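Local atomic coordinates of gamma-glutamyl-gamma-aminobutyrate hydrolase PuuD (Escherichia coli, PDB entry 6VTV), a protein that hydrolyses the gamma-glutamyl linkage of gamma-glutamyl-gamma-aminobutyrate, releasing 4-aminobutanoate and L-glutamate in the last step from putrescine to 4-aminobutanoate. Residues G15-R20 with I69-S74; Q29-K34 with P46-H51. All coordinates share one frame; numbering follows the deposited sequence.

Contact 1: G15-R20 with I69-S74; sequences GVVMCR and IYLPGS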
loop_
_atom_site.group_PDB
_atom_site.type_symbol
_atom_site.label_atom_id
_atom_site.label_comp_id
_atom_site.label_asym_id
_atom_site.label_seq_id
_atom_site.Cartn_x
_atom_site.Cartn_y
_atom_site.Cartn_z
ATOM N N GLY B 15 -2.464 8.332 5.964
ATOM C CA GLY B 15 -1.480 7.974 4.964
ATOM C C GLY B 15 -0.315 7.226 5.579
ATOM O O GLY B 15 0.324 7.725 6.509
ATOM N N VAL B 16 -0.025 6.029 5.075
ATOM C CA VAL B 16 0.997 5.158 5.642
ATOM C C VAL B 16 2.134 5.029 4.638
ATOM O O VAL B 16 1.936 4.524 3.525
ATOM C CB VAL B 16 0.427 3.780 6.009
ATOM C CG1 VAL B 16 1.408 3.029 6.884
ATOM C CG2 VAL B 16 -0.910 3.931 6.716
ATOM N N VAL B 17 3.325 5.477 5.036
ATOM C CA VAL B 17 4.493 5.399 4.169
ATOM C C VAL B 17 4.937 3.949 4.044
ATOM O O VAL B 17 5.090 3.237 5.046
ATOM C CB VAL B 17 5.622 6.289 4.709
ATOM C CG1 VAL B 17 6.933 5.985 3.997
ATOM C CG2 VAL B 17 5.256 7.758 4.547
ATOM N N MET B 18 5.150 3.504 2.811
ATOM C CA MET B 18 5.521 2.126 2.542
ATOM C C MET B 18 7.039 1.967 2.494
ATOM O O MET B 18 7.797 2.940 2.510
ATOM C CB MET B 18 4.895 1.659 1.229
ATOM C CG MET B 18 3.404 1.921 1.131
ATOM S SD MET B 18 2.737 1.443 -0.472
ATOM C CE MET B 18 2.743 -0.332 -0.289
ATOM N N CYS B 19 7.478 0.712 2.439
ATOM C CA CYS B 19 8.882 0.357 2.301
ATOM C C CYS B 19 9.095 -0.410 1.001
ATOM O O CYS B 19 8.161 -0.975 0.427
ATOM C CB CYS B 19 9.373 -0.490 3.485
ATOM S SG CYS B 19 9.158 0.259 5.106
ATOM N N ARG B 20 10.343 -0.432 0.547
ATOM C CA ARG B 20 10.705 -1.100 -0.696
ATOM C C ARG B 20 11.317 -2.463 -0.408
ATOM O O ARG B 20 12.144 -2.612 0.497
ATOM C CB ARG B 20 11.689 -0.256 -1.508
ATOM C CG ARG B 20 11.958 -0.771 -2.920
ATOM C CD ARG B 20 12.527 0.348 -3.774
ATOM N NE ARG B 20 12.380 0.124 -5.207
ATOM C CZ ARG B 20 13.393 -0.143 -6.023
ATOM N NH1 ARG B 20 14.626 -0.228 -5.542
ATOM N NH2 ARG B 20 13.177 -0.324 -7.318
ATOM N N ILE B 69 -0.518 11.263 9.238
ATOM C CA ILE B 69 0.628 10.621 8.605
ATOM C C ILE B 69 1.157 9.548 9.545
ATOM O O ILE B 69 1.328 9.794 10.744
ATOM C CB ILE B 69 1.732 11.636 8.253
ATOM C CG1 ILE B 69 1.172 12.747 7.361
ATOM C CG2 ILE B 69 2.896 10.941 7.564
ATOM C CD1 ILE B 69 0.459 12.238 6.128
ATOM N N TYR B 70 1.423 8.364 8.996
ATOM C CA TYR B 70 1.799 7.185 9.768
ATOM C C TYR B 70 3.126 6.668 9.226
ATOM O O TYR B 70 3.202 6.236 8.071
ATOM C CB TYR B 70 0.705 6.120 9.673
ATOM C CG TYR B 70 0.882 4.897 10.545
ATOM C CD1 TYR B 70 1.481 4.979 11.797
ATOM C CD2 TYR B 70 0.421 3.658 10.121
ATOM C CE1 TYR B 70 1.628 3.852 12.592
ATOM C CE2 TYR B 70 0.567 2.532 10.901
ATOM C CZ TYR B 70 1.165 2.631 12.136
ATOM O OH TYR B 70 1.301 1.500 12.911
ATOM N N LEU B 71 4.171 6.722 10.052
ATOM C CA LEU B 71 5.507 6.292 9.652
ATOM C C LEU B 71 5.850 4.976 10.337
ATOM O O LEU B 71 6.285 4.976 11.499
ATOM C CB LEU B 71 6.548 7.361 10.002
ATOM C CG LEU B 71 6.363 8.764 9.423
ATOM C CD1 LEU B 71 7.542 9.635 9.805
ATOM C CD2 LEU B 71 6.198 8.719 7.914
ATOM N N PRO B 72 5.684 3.836 9.672
ATOM C CA PRO B 72 6.009 2.557 10.308
ATOM C C PRO B 72 7.511 2.363 10.443
ATOM O O PRO B 72 8.320 3.038 9.805
ATOM C CB PRO B 72 5.408 1.515 9.355
ATOM C CG PRO B 72 4.531 2.285 8.407
ATOM C CD PRO B 72 5.121 3.655 8.326
ATOM N N GLY B 73 7.874 1.416 11.301
ATOM C CA GLY B 73 9.249 0.974 11.377
ATOM C C GLY B 73 9.616 0.092 10.199
ATOM O O GLY B 73 8.782 -0.285 9.374
ATOM N N SER B 74 10.902 -0.244 10.126
ATOM C CA SER B 74 11.426 -1.039 9.023
ATOM C C SER B 74 12.851 -1.475 9.341
ATOM O O SER B 74 13.555 -0.783 10.087
ATOM C CB SER B 74 11.389 -0.237 7.719
ATOM O OG SER B 74 11.927 -0.972 6.633
#

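Contact 2: Q29-K34 with P46-H51; sequences QTLQEK and PIALPH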
loop_
_atom_site.group_PDB
_atom_site.type_symbol
_atom_site.label_atom_id
_atom_site.label_comp_id
_atom_site.label_asym_id
_atom_site.label_seq_id
_atom_site.Cartn_x
_atom_site.Cartn_y
_atom_site.Cartn_z
ATOM N N GLN B 29 6.531 -2.358 -3.356
ATOM C CA GLN B 29 6.225 -1.517 -2.209
ATOM C C GLN B 29 5.442 -2.340 -1.194
ATOM O O GLN B 29 4.459 -2.999 -1.546
ATOM C CB GLN B 29 5.426 -0.288 -2.641
ATOM C CG GLN B 29 6.163 0.609 -3.621
ATOM C CD GLN B 29 7.124 1.554 -2.927
ATOM O OE1 GLN B 29 6.712 2.411 -2.145
ATOM N NE2 GLN B 29 8.414 1.403 -3.211
ATOM N N THR B 30 5.884 -2.308 0.063
ATOM C CA THR B 30 5.357 -3.201 1.085
ATOM C C THR B 30 4.897 -2.417 2.306
ATOM O O THR B 30 5.345 -1.296 2.565
ATOM C CB THR B 30 6.403 -4.240 1.517
ATOM O OG1 THR B 30 7.435 -3.595 2.272
ATOM C CG2 THR B 30 7.017 -4.927 0.303
ATOM N N LEU B 31 3.997 -3.040 3.063
ATOM C CA LEU B 31 3.520 -2.495 4.329
ATOM C C LEU B 31 3.087 -3.658 5.206
ATOM O O LEU B 31 2.138 -4.369 4.864
ATOM C CB LEU B 31 2.362 -1.520 4.115
ATOM C CG LEU B 31 1.726 -0.945 5.381
ATOM C CD1 LEU B 31 2.780 -0.303 6.270
ATOM C CD2 LEU B 31 0.645 0.054 5.014
ATOM N N GLN B 32 3.783 -3.854 6.325
ATOM C CA GLN B 32 3.464 -4.962 7.212
ATOM C C GLN B 32 2.062 -4.802 7.788
ATOM O O GLN B 32 1.634 -3.696 8.132
ATOM C CB GLN B 32 4.496 -5.055 8.337
ATOM C CG GLN B 32 5.826 -5.649 7.901
ATOM C CD GLN B 32 6.781 -5.847 9.060
ATOM O OE1 GLN B 32 6.635 -5.223 10.109
ATOM N NE2 GLN B 32 7.767 -6.718 8.876
ATOM N N GLU B 33 1.343 -5.924 7.888
ATOM C CA GLU B 33 -0.053 -5.877 8.307
ATOM C C GLU B 33 -0.205 -5.419 9.754
ATOM O O GLU B 33 -1.225 -4.812 10.099
ATOM C CB GLU B 33 -0.709 -7.246 8.113
ATOM C CG GLU B 33 -0.991 -7.594 6.660
ATOM C CD GLU B 33 -1.949 -8.761 6.506
ATOM O OE1 GLU B 33 -2.386 -9.320 7.535
ATOM O OE2 GLU B 33 -2.265 -9.118 5.351
ATOM N N LYS B 34 0.783 -5.693 10.610
ATOM C CA LYS B 34 0.636 -5.317 12.014
ATOM C C LYS B 34 0.587 -3.804 12.192
ATOM O O LYS B 34 -0.069 -3.315 13.118
ATOM C CB LYS B 34 1.757 -5.927 12.859
ATOM C CG LYS B 34 3.177 -5.605 12.421
ATOM C CD LYS B 34 4.160 -6.155 13.451
ATOM C CE LYS B 34 5.582 -6.241 12.916
ATOM N NZ LYS B 34 6.258 -4.913 12.864
ATOM N N PRO B 46 -6.651 3.500 6.889
ATOM C CA PRO B 46 -5.302 3.601 6.324
ATOM C C PRO B 46 -5.293 3.450 4.812
ATOM O O PRO B 46 -6.031 2.646 4.237
ATOM C CB PRO B 46 -4.566 2.436 6.994
ATOM C CG PRO B 46 -5.637 1.403 7.166
ATOM C CD PRO B 46 -6.912 2.167 7.460
ATOM N N ILE B 47 -4.439 4.242 4.170
ATOM C CA ILE B 47 -4.108 4.075 2.761
ATOM C C ILE B 47 -2.591 4.107 2.640
ATOM O O ILE B 47 -1.934 4.972 3.228
ATOM C CB ILE B 47 -4.763 5.150 1.871
ATOM C CG1 ILE B 47 -4.418 6.558 2.360
ATOM C CG2 ILE B 47 -6.274 4.958 1.827
ATOM C CD1 ILE B 47 -4.756 7.643 1.359
ATOM N N ALA B 48 -2.035 3.150 1.904
ATOM C CA ALA B 48 -0.590 3.014 1.791
ATOM C C ALA B 48 -0.060 3.912 0.681
ATOM O O ALA B 48 -0.647 3.997 -0.402
ATOM C CB ALA B 48 -0.205 1.558 1.530
ATOM N N LEU B 49 1.058 4.579 0.959
ATOM C CA LEU B 49 1.610 5.581 0.055
ATOM C C LEU B 49 2.881 5.066 -0.604
ATOM O O LEU B 49 3.900 4.889 0.082
ATOM C CB LEU B 49 1.895 6.878 0.815
ATOM C CG LEU B 49 0.756 7.402 1.693
ATOM C CD1 LEU B 49 1.212 8.609 2.500
ATOM C CD2 LEU B 49 -0.464 7.741 0.850
ATOM N N PRO B 50 2.878 4.819 -1.912
ATOM C CA PRO B 50 4.109 4.401 -2.591
ATOM C C PRO B 50 5.120 5.535 -2.676
ATOM O O PRO B 50 4.789 6.718 -2.575
ATOM C CB PRO B 50 3.633 3.985 -3.989
ATOM C CG PRO B 50 2.137 3.923 -3.913
ATOM C CD PRO B 50 1.721 4.843 -2.818
ATOM N N HIS B 51 6.381 5.144 -2.886
ATOM C CA HIS B 51 7.480 6.102 -2.920
ATOM C C HIS B 51 7.378 7.069 -4.091
ATOM O O HIS B 51 7.933 8.171 -4.017
ATOM C CB HIS B 51 8.819 5.361 -2.978
ATOM C CG HIS B 51 9.103 4.534 -1.763
ATOM N ND1 HIS B 51 10.136 3.624 -1.708
ATOM C CD2 HIS B 51 8.487 4.477 -0.559
ATOM C CE1 HIS B 51 10.146 3.042 -0.522
ATOM N NE2 HIS B 51 9.155 3.541 0.195
#

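Contact 1: G15-R20 with I69-S74
G15 and V16 pair with I69 and Y70 as neighbouring parallel strands, their short axes 4.8 Å apart at the closest and inclined by 24°. Two backbone bonds bracket V16: Y70 N donates to G15 O at 2.8 Å, and V17 N donates to Y70 O at 3.1 Å, the second being the straighter with 162° at the hydrogen. Beyond them the strands separate, and P72, which has no N-H to offer, lays its ring methylene CD 3.3 Å from V17 O.

V16 and Y70 point the same way from the sheet and lie side by side. With CG1 of V16 anti to the backbone N (chi1 -166°), that methyl touches two rings: it meets Y70 CD2 obliquely at 3.4 Å and P72 CG at 3.6 Å, while CG2 lies in plane at the edge of the tyrosine ring. L31 of strand 26-32 also packs on V16 and P72, and the tyrosine hydroxyl is hydrogen-bonded to Y35 O. V17 and L71 also lie alongside each other, V17 CG2 reaching L71 CD2 at 3.6 Å; helix 94-109 covers this pair, with R96 and S100 against V17 and I104 against L71. Past the end of strand 68-71, C19 SG approaches S74 OG to 3.4 Å, and R96 binds P72 O.

Strands 13-23 and 68-71 are adjacent parallel strands of the central sheet of a class I glutamine amidotransferase-like alpha/beta domain. The loop following strand 68-71 brings G73 up against the predicted nucleophile C118, and Y70 packs on the predicted catalytic E228, consistent with this pairing leading into the active site.

Contact 2: Q29-K34 with P46-H51
The polar part of the contact joins Q29 to H51: the backbone N of H51 donates to Q29 OE1 at 2.9 Å. The donor stands 56° out of the carbonyl plane, so the bond misses the lone-pair directions. A bend in the glutamine chain (chi2 -82°) brings the amide over the histidine, with OE1 3.1 Å above the ring plane and displaced toward its rim; amide and ring planes are 82° apart. P50 CA comes close to the same oxygen, 3.3 Å from Q29 OE1. The amide's NE2 is bound by E33 OE2 of the second subunit, and the imidazole's NE2 by M18 O.

Apolar contact is sparser. L31 points toward the other strand, and its CD2 meets A48 CB at 3.9 Å. M18 packs on A48, and A48 also meets A48 of the second subunit.

Both ends of the Q29 amide thus have partners, a backbone N-H within the chain and a carboxylate across the dimer interface. Such a pairing would fix the amide's orientation, and it couples the turn after strand 45-49 to the homodimer contact.

Both contacts are buried. Contact 1 uses strand 13-23 directly, and contact 2 joins strands 26-32 and 45-49, which both pair with it. Contact 2 is nested within the loop closed by contact 1, their centres about 6 Å apart. Between them, T30 N lies 2.7 Å from C19 O, and L49 N lies 2.7 Å from V16 O, both probable hydrogen bonds. Contact 1 sits deeper, its centre about 8 Å from that of the chain, against about 14 Å for contact 2, and relies on backbone pairing and apolar side chains. Contact 2 depends more on a side-chain amide. Both reach the second subunit, contact 1 through M18 and R20, contact 2 more extensively, as residues 29-32 continue the sheet there.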